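Local coordinates for protein hydroxyethylphosphonate dioxygenase (Streptomyces albus, PDB 6B9R) that binds iron and 2-hydroxyethylphosphonate and probably uses dioxygen to cleave this substrate to hydroxymethylphosphonate, at residues Asn80-Gln84 against Gly85-Met89; Arg276-Trp279 against Pro280-Ser283. All blocks are in the same frame, centred on the assembly; numbering follows the deposited sequence.

Interaction 1 comes first along the chain, where the loop that follows helix 58-67 turns into strand 86-89. This strand is an outermost one in a seven-stranded antiparallel sheet. Interaction 2 lies far downstream, where the loop after helix 264-271 becomes helix 279-288, within a Cro/C1-type helix-turn-helix region. The two share no helix, strand or sheet: their centres are 45 Å apart, their nearest atoms about 35 Å, and they sit on opposite sides of the chain's centre. Each is a local contact where a loop passes into regular structure, a strand in one case and a helix in the other. Residues 276-283 also reach the second subunit through Trp279.

Interaction 1. Residues Asn80-Gln84 against Gly85-Met89; sequences NDTPQ and GLRMM
Ahead of Asp81 and Thr82, the two residues that meet Arg87 here, Asn80 closes an Asx turn: its OD1 accepts from Thr82 N at 2.9 Å, in the carbonyl plane. Asp81 takes hold of the Arg87 guanidinium with both backbone and side chain. Asp81 O accepts from Arg87 NE at 2.8 Å, a bond somewhat tilted out of the guanidinium plane. Asp81 OD1 makes a salt bridge to Arg87 NH2 at 3.0 Å, its hydrogen bond bent to 131° and therefore weak; the carboxylate and guanidinium planes stand 80° apart. The Arg87 side chain is extended as far as CD and then bends at chi3, which turns NE back onto the loop. Ser117 and Arg118 also bind the Asp81 carboxylate, and Met116 O accepts from Arg87 NH2, so the pair belongs to a larger polar network. Thr82 places OG1 among Gln119 and Ser117, while its CG2, anti to the backbone N, packs 3.6 Å from Leu86 N. A type I beta turn runs from Thr82 to Gly85, with Pro83 in its second position, closed by Gly85 N to Thr82 O at 2.9 Å; the donor comes from above the carbonyl plane, 55° out of it. This turn delivers the chain to strand 86-89 at the margin of an antiparallel sheet, consistent with the cupin fold of this family; Arg87 makes backbone bonds to Tyr397 in the adjacent strand 395-398, and Gly85 to Ile399 just beyond it. Gln84 O accepts from Trp379 NE1, and two waters join Gln84 to Leu86 O: one accepts from Gln84 N at 2.9 Å, the other donates to Gln84 OE1 at 2.6 Å. Gly85 then adopts a positive phi, a left-handed backbone conformation suited to glycine.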
ATOM      1  N   ASN A  80       5.721 -17.328  -6.355  1.00 17.79           N
ATOM      2  CA  ASN A  80       4.521 -18.056  -5.974  1.00 20.36           C
ATOM      3  C   ASN A  80       5.003 -19.384  -5.411  1.00 17.23           C
ATOM      4  O   ASN A  80       5.530 -20.220  -6.154  1.00 21.44           O
ATOM      5  CB  ASN A  80       3.583 -18.262  -7.164  1.00 16.98           C
ATOM      6  CG  ASN A  80       2.275 -18.959  -6.759  1.00 25.19           C
ATOM      7  OD1 ASN A  80       2.258 -19.804  -5.868  1.00 21.66           O
ATOM      8  ND2 ASN A  80       1.180 -18.588  -7.402  1.00 21.68           N
ATOM      9  N   ASP A  81       4.871 -19.560  -4.098  1.00 17.29           N
ATOM     10  CA  ASP A  81       5.195 -20.831  -3.462  1.00 17.92           C
ATOM     11  C   ASP A  81       3.953 -21.514  -2.893  1.00 17.64           C
ATOM     12  O   ASP A  81       4.085 -22.452  -2.106  1.00 17.84           O
ATOM     13  CB  ASP A  81       6.271 -20.633  -2.380  1.00 17.56           C
ATOM     14  CG  ASP A  81       5.870 -19.629  -1.316  1.00 21.91           C
ATOM     15  OD1 ASP A  81       4.658 -19.407  -1.137  1.00 18.57           O
ATOM     16  OD2 ASP A  81       6.771 -19.060  -0.656  1.00 18.67           O
ATOM     17  N   THR A  82       2.758 -21.067  -3.290  1.00 17.54           N
ATOM     18  CA  THR A  82       1.486 -21.661  -2.874  1.00 17.66           C
ATOM     19  C   THR A  82       0.649 -21.990  -4.114  1.00 20.38           C
ATOM     20  O   THR A  82      -0.431 -21.425  -4.324  1.00 18.58           O
ATOM     21  CB  THR A  82       0.738 -20.706  -1.947  1.00 17.54           C
ATOM     22  OG1 THR A  82       1.665 -20.104  -1.029  1.00 17.49           O
ATOM     23  CG2 THR A  82      -0.329 -21.445  -1.159  1.00 17.71           C
ATOM     24  N   PRO A  83       1.128 -22.904  -4.965  1.00 18.82           N
ATOM     25  CA  PRO A  83       0.490 -23.091  -6.285  1.00 19.00           C
ATOM     26  C   PRO A  83      -0.922 -23.645  -6.231  1.00 20.79           C
ATOM     27  O   PRO A  83      -1.677 -23.431  -7.184  1.00 20.45           O
ATOM     28  CB  PRO A  83       1.435 -24.068  -7.000  1.00 21.51           C
ATOM     29  CG  PRO A  83       2.115 -24.807  -5.890  1.00 21.98           C
ATOM     30  CD  PRO A  83       2.315 -23.765  -4.806  1.00 17.96           C
ATOM     31  N   GLN A  84      -1.301 -24.353  -5.163  1.00 18.09           N
ATOM     32  CA  GLN A  84      -2.672 -24.831  -5.001  1.00 18.22           C
ATOM     33  C   GLN A  84      -3.559 -23.863  -4.215  1.00 21.01           C
ATOM     34  O   GLN A  84      -4.733 -24.174  -3.972  1.00 23.02           O
ATOM     35  CB  GLN A  84      -2.663 -26.211  -4.326  1.00 24.21           C
ATOM     36  CG  GLN A  84      -1.812 -27.238  -5.101  1.00 27.59           C
ATOM     37  CD  GLN A  84      -1.868 -28.635  -4.508  1.00 34.05           C
ATOM     38  OE1 GLN A  84      -2.172 -28.814  -3.331  1.00 28.14           O
ATOM     39  NE2 GLN A  84      -1.580 -29.639  -5.334  1.00 32.77           N
ATOM     40  N   GLY A  85      -3.038 -22.697  -3.817  1.00 17.85           N
ATOM     41  CA  GLY A  85      -3.816 -21.702  -3.118  1.00 17.70           C
ATOM     42  C   GLY A  85      -3.864 -21.908  -1.616  1.00 18.38           C
ATOM     43  O   GLY A  85      -4.233 -20.985  -0.877  1.00 17.69           O
ATOM     44  N   LEU A  86      -3.500 -23.095  -1.160  1.00 16.93           N
ATOM     45  CA  LEU A  86      -3.365 -23.438   0.246  1.00 17.71           C
ATOM     46  C   LEU A  86      -2.172 -24.378   0.325  1.00 17.07           C
ATOM     47  O   LEU A  86      -1.984 -25.219  -0.557  1.00 19.65           O
ATOM     48  CB  LEU A  86      -4.644 -24.104   0.792  1.00 18.18           C
ATOM     49  CG  LEU A  86      -4.777 -24.391   2.298  1.00 20.25           C
ATOM     50  CD1 LEU A  86      -6.252 -24.333   2.782  1.00 16.83           C
ATOM     51  CD2 LEU A  86      -4.171 -25.754   2.664  1.00 17.81           C
ATOM     52  N   ARG A  87      -1.339 -24.209   1.343  1.00 17.30           N
ATOM     53  CA  ARG A  87      -0.224 -25.127   1.537  1.00 17.83           C
ATOM     54  C   ARG A  87      -0.090 -25.457   3.016  1.00 17.47           C
ATOM     55  O   ARG A  87      -0.205 -24.573   3.869  1.00 17.97           O
ATOM     56  CB  ARG A  87       1.091 -24.549   1.002  1.00 19.30           C
ATOM     57  CG  ARG A  87       2.297 -25.437   1.271  1.00 20.70           C
ATOM     58  CD  ARG A  87       3.572 -24.912   0.591  1.00 18.65           C
ATOM     59  NE  ARG A  87       3.600 -23.454   0.441  1.00 17.93           N
ATOM     60  CZ  ARG A  87       3.928 -22.592   1.402  1.00 24.47           C
ATOM     61  NH1 ARG A  87       4.252 -23.016   2.618  1.00 22.20           N
ATOM     62  NH2 ARG A  87       3.925 -21.293   1.142  1.00 22.52           N
ATOM     63  N   MET A  88       0.152 -26.730   3.310  1.00 17.63           N
ATOM     64  CA  MET A  88       0.318 -27.189   4.677  1.00 19.65           C
ATOM     65  C   MET A  88       1.795 -27.350   4.992  1.00 20.73           C
ATOM     66  O   MET A  88       2.608 -27.659   4.117  1.00 18.65           O
ATOM     67  CB  MET A  88      -0.411 -28.519   4.909  1.00 21.92           C
ATOM     68  CG  MET A  88      -1.869 -28.447   4.519  1.00 20.07           C
ATOM     69  SD  MET A  88      -2.760 -30.006   4.693  1.00 20.82           S
ATOM     70  CE  MET A  88      -4.401 -29.383   4.330  1.00 18.80           C
ATOM     71  N   MET A  89       2.126 -27.152   6.261  1.00 17.89           N
ATOM     72  CA  MET A  89       3.446 -27.442   6.791  1.00 18.28           C
ATOM     73  C   MET A  89       3.306 -28.431   7.940  1.00 21.89           C
ATOM     74  O   MET A  89       2.382 -28.319   8.752  1.00 21.25           O
ATOM     75  CB  MET A  89       4.119 -26.162   7.267  1.00 17.99           C
ATOM     76  CG  MET A  89       5.546 -26.380   7.727  1.00 18.44           C
ATOM     77  SD  MET A  89       6.304 -24.822   8.188  1.00 22.73           S
ATOM     78  CE  MET A  89       7.938 -25.423   8.613  1.00 18.84           C
TER
HETATM   79  O   HOH W   1       0.044 -24.891  -2.610  1.00 19.67           O
HETATM   80  O   HOH W   2      -1.342 -27.824  -1.044  1.00 32.22           O

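Interaction 2. Residues Arg276-Trp279 against Pro280-Ser283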
ATOM      1  N   ARG A 276     -14.151  14.161  16.074  1.00 25.84           N
ATOM      2  CA  ARG A 276     -14.641  14.303  14.711  1.00 25.86           C
ATOM      3  C   ARG A 276     -15.774  15.320  14.650  1.00 23.95           C
ATOM      4  O   ARG A 276     -16.485  15.566  15.635  1.00 24.45           O
ATOM      5  CB  ARG A 276     -15.122  12.965  14.157  1.00 26.22           C
ATOM      6  CG  ARG A 276     -16.308  12.382  14.903  1.00 25.99           C
ATOM      7  CD  ARG A 276     -17.082  11.400  14.040  1.00 25.36           C
ATOM      8  NE  ARG A 276     -18.148  10.754  14.793  1.00 23.18           N
ATOM      9  CZ  ARG A 276     -19.403  11.193  14.857  1.00 29.71           C
ATOM     10  NH1 ARG A 276     -19.769  12.288  14.199  1.00 24.60           N
ATOM     11  NH2 ARG A 276     -20.297  10.526  15.582  1.00 30.09           N
ATOM     12  N   ALA A 277     -15.929  15.923  13.476  1.00 20.48           N
ATOM     13  CA  ALA A 277     -17.078  16.770  13.216  1.00 22.05           C
ATOM     14  C   ALA A 277     -18.362  15.934  13.223  1.00 21.41           C
ATOM     15  O   ALA A 277     -18.337  14.700  13.201  1.00 21.17           O
ATOM     16  CB  ALA A 277     -16.901  17.491  11.879  1.00 18.52           C
ATOM     17  N   GLU A 278     -19.498  16.623  13.259  1.00 22.82           N
ATOM     18  CA  GLU A 278     -20.782  15.951  13.119  1.00 23.44           C
ATOM     19  C   GLU A 278     -20.924  15.394  11.704  1.00 23.90           C
ATOM     20  O   GLU A 278     -20.335  15.913  10.749  1.00 22.97           O
ATOM     21  CB  GLU A 278     -21.929  16.918  13.431  1.00 23.08           C
ATOM     22  CG  GLU A 278     -21.736  17.741  14.711  1.00 20.78           C
ATOM     23  CD  GLU A 278     -21.845  16.905  15.975  1.00 33.43           C
ATOM     24  OE1 GLU A 278     -21.327  17.348  17.023  1.00 40.54           O
ATOM     25  OE2 GLU A 278     -22.446  15.808  15.925  1.00 37.67           O
ATOM     26  N   TRP A 279     -21.697  14.312  11.568  1.00 24.01           N
ATOM     27  CA  TRP A 279     -21.832  13.655  10.265  1.00 24.66           C
ATOM     28  C   TRP A 279     -22.221  14.607   9.137  1.00 27.40           C
ATOM     29  O   TRP A 279     -21.596  14.544   8.064  1.00 26.64           O
ATOM     30  CB  TRP A 279     -22.830  12.487  10.356  1.00 24.79           C
ATOM     31  CG  TRP A 279     -22.340  11.375  11.224  1.00 23.89           C
ATOM     32  CD1 TRP A 279     -22.906  10.931  12.386  1.00 26.50           C
ATOM     33  CD2 TRP A 279     -21.148  10.598  11.036  1.00 21.95           C
ATOM     34  NE1 TRP A 279     -22.154   9.911  12.920  1.00 25.64           N
ATOM     35  CE2 TRP A 279     -21.069   9.689  12.112  1.00 27.79           C
ATOM     36  CE3 TRP A 279     -20.147  10.575  10.061  1.00 31.96           C
ATOM     37  CZ2 TRP A 279     -20.028   8.769  12.240  1.00 28.32           C
ATOM     38  CZ3 TRP A 279     -19.115   9.659  10.188  1.00 31.59           C
ATOM     39  CH2 TRP A 279     -19.064   8.774  11.276  1.00 28.58           C
ATOM     40  N   PRO A 280     -23.204  15.497   9.291  1.00 23.83           N
ATOM     41  CA  PRO A 280     -23.498  16.432   8.194  1.00 29.07           C
ATOM     42  C   PRO A 280     -22.346  17.369   7.886  1.00 29.44           C
ATOM     43  O   PRO A 280     -22.165  17.751   6.721  1.00 25.59           O
ATOM     44  CB  PRO A 280     -24.728  17.197   8.710  1.00 25.08           C
ATOM     45  CG  PRO A 280     -25.316  16.310   9.738  1.00 34.36           C
ATOM     46  CD  PRO A 280     -24.151  15.674  10.407  1.00 32.60           C
ATOM     47  N   GLU A 281     -21.570  17.759   8.903  1.00 21.58           N
ATOM     48  CA  GLU A 281     -20.374  18.562   8.665  1.00 21.26           C
ATOM     49  C   GLU A 281     -19.311  17.763   7.925  1.00 20.73           C
ATOM     50  O   GLU A 281     -18.657  18.282   7.010  1.00 22.38           O
ATOM     51  CB  GLU A 281     -19.823  19.085   9.993  1.00 21.04           C
ATOM     52  CG  GLU A 281     -20.770  20.022  10.706  1.00 22.71           C
ATOM     53  CD  GLU A 281     -20.291  20.405  12.098  1.00 26.70           C
ATOM     54  OE1 GLU A 281     -19.650  19.566  12.761  1.00 24.55           O
ATOM     55  OE2 GLU A 281     -20.556  21.549  12.529  1.00 30.21           O
ATOM     56  N   LEU A 282     -19.109  16.503   8.314  1.00 20.08           N
ATOM     57  CA  LEU A 282     -18.118  15.687   7.620  1.00 23.89           C
ATOM     58  C   LEU A 282     -18.476  15.528   6.148  1.00 29.35           C
ATOM     59  O   LEU A 282     -17.597  15.557   5.276  1.00 22.46           O
ATOM     60  CB  LEU A 282     -17.992  14.318   8.289  1.00 21.26           C
ATOM     61  CG  LEU A 282     -17.294  14.254   9.648  1.00 27.33           C
ATOM     62  CD1 LEU A 282     -17.459  12.871  10.242  1.00 28.14           C
ATOM     63  CD2 LEU A 282     -15.818  14.584   9.513  1.00 32.03           C
ATOM     64  N   SER A 283     -19.767  15.353   5.849  1.00 23.73           N
ATOM     65  CA  SER A 283     -20.170  15.179   4.455  1.00 28.87           C
ATOM     66  C   SER A 283     -19.900  16.438   3.650  1.00 23.04           C
ATOM     67  O   SER A 283     -19.422  16.365   2.511  1.00 22.79           O
ATOM     68  CB  SER A 283     -21.652  14.813   4.366  1.00 32.96           C
ATOM     69  OG  SER A 283     -21.928  13.622   5.072  1.00 29.96           O
TER
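The start of helix 279-288, in the helix-turn-helix region, is closed off here by half of a capping box and a hydrophobic staple. Glu278 is the N-cap, and its backbone N donates to OE1 of Glu281, three residues on, at 3.0 Å. That oxygen is met on its anti side, 21° out of the carboxylate plane. With CG beside its own backbone N (chi1 -64°) and the chain extended beyond, Glu281 lies alongside the Glu278 side chain, pointing the same way, while its OE2 forms a salt bridge with Arg266. The staple joins the residue before the cap to the first turn: Ala277 CB lies 3.9 Å from Leu282 CD2. The other methyl of Leu282, CD1, presses obliquely on the indole of Trp279, 3.5 Å from CE3. Arg276 comes to the same indole, its guanidinium over one face, with NH1 about 3.5 Å above the ring plane and offset toward the rim. NH1 also donates to Ala277 O at 3.0 Å, which fixes the guanidinium beside the ring. Helical bonding starts at once: Leu282 N reaches Glu278 O at 2.8 Å, and Ser283 N reaches Trp279 O at 3.0 Å. Pro280, which has no backbone N-H to place, fits this first turn and leans its CD on Trp279 CB. Trp279 stacks on Trp279 of the second subunit, so the helix start belongs to the dimer contact as well, and Leu297 packs on Trp279 and Leu282. Glu278 OE1 and Glu281 OE1 stay 5.1 Å apart; the helix N-terminus and Arg266 probably favour the ionised form of Glu281, against the opposing effect of the Glu278 carboxylate.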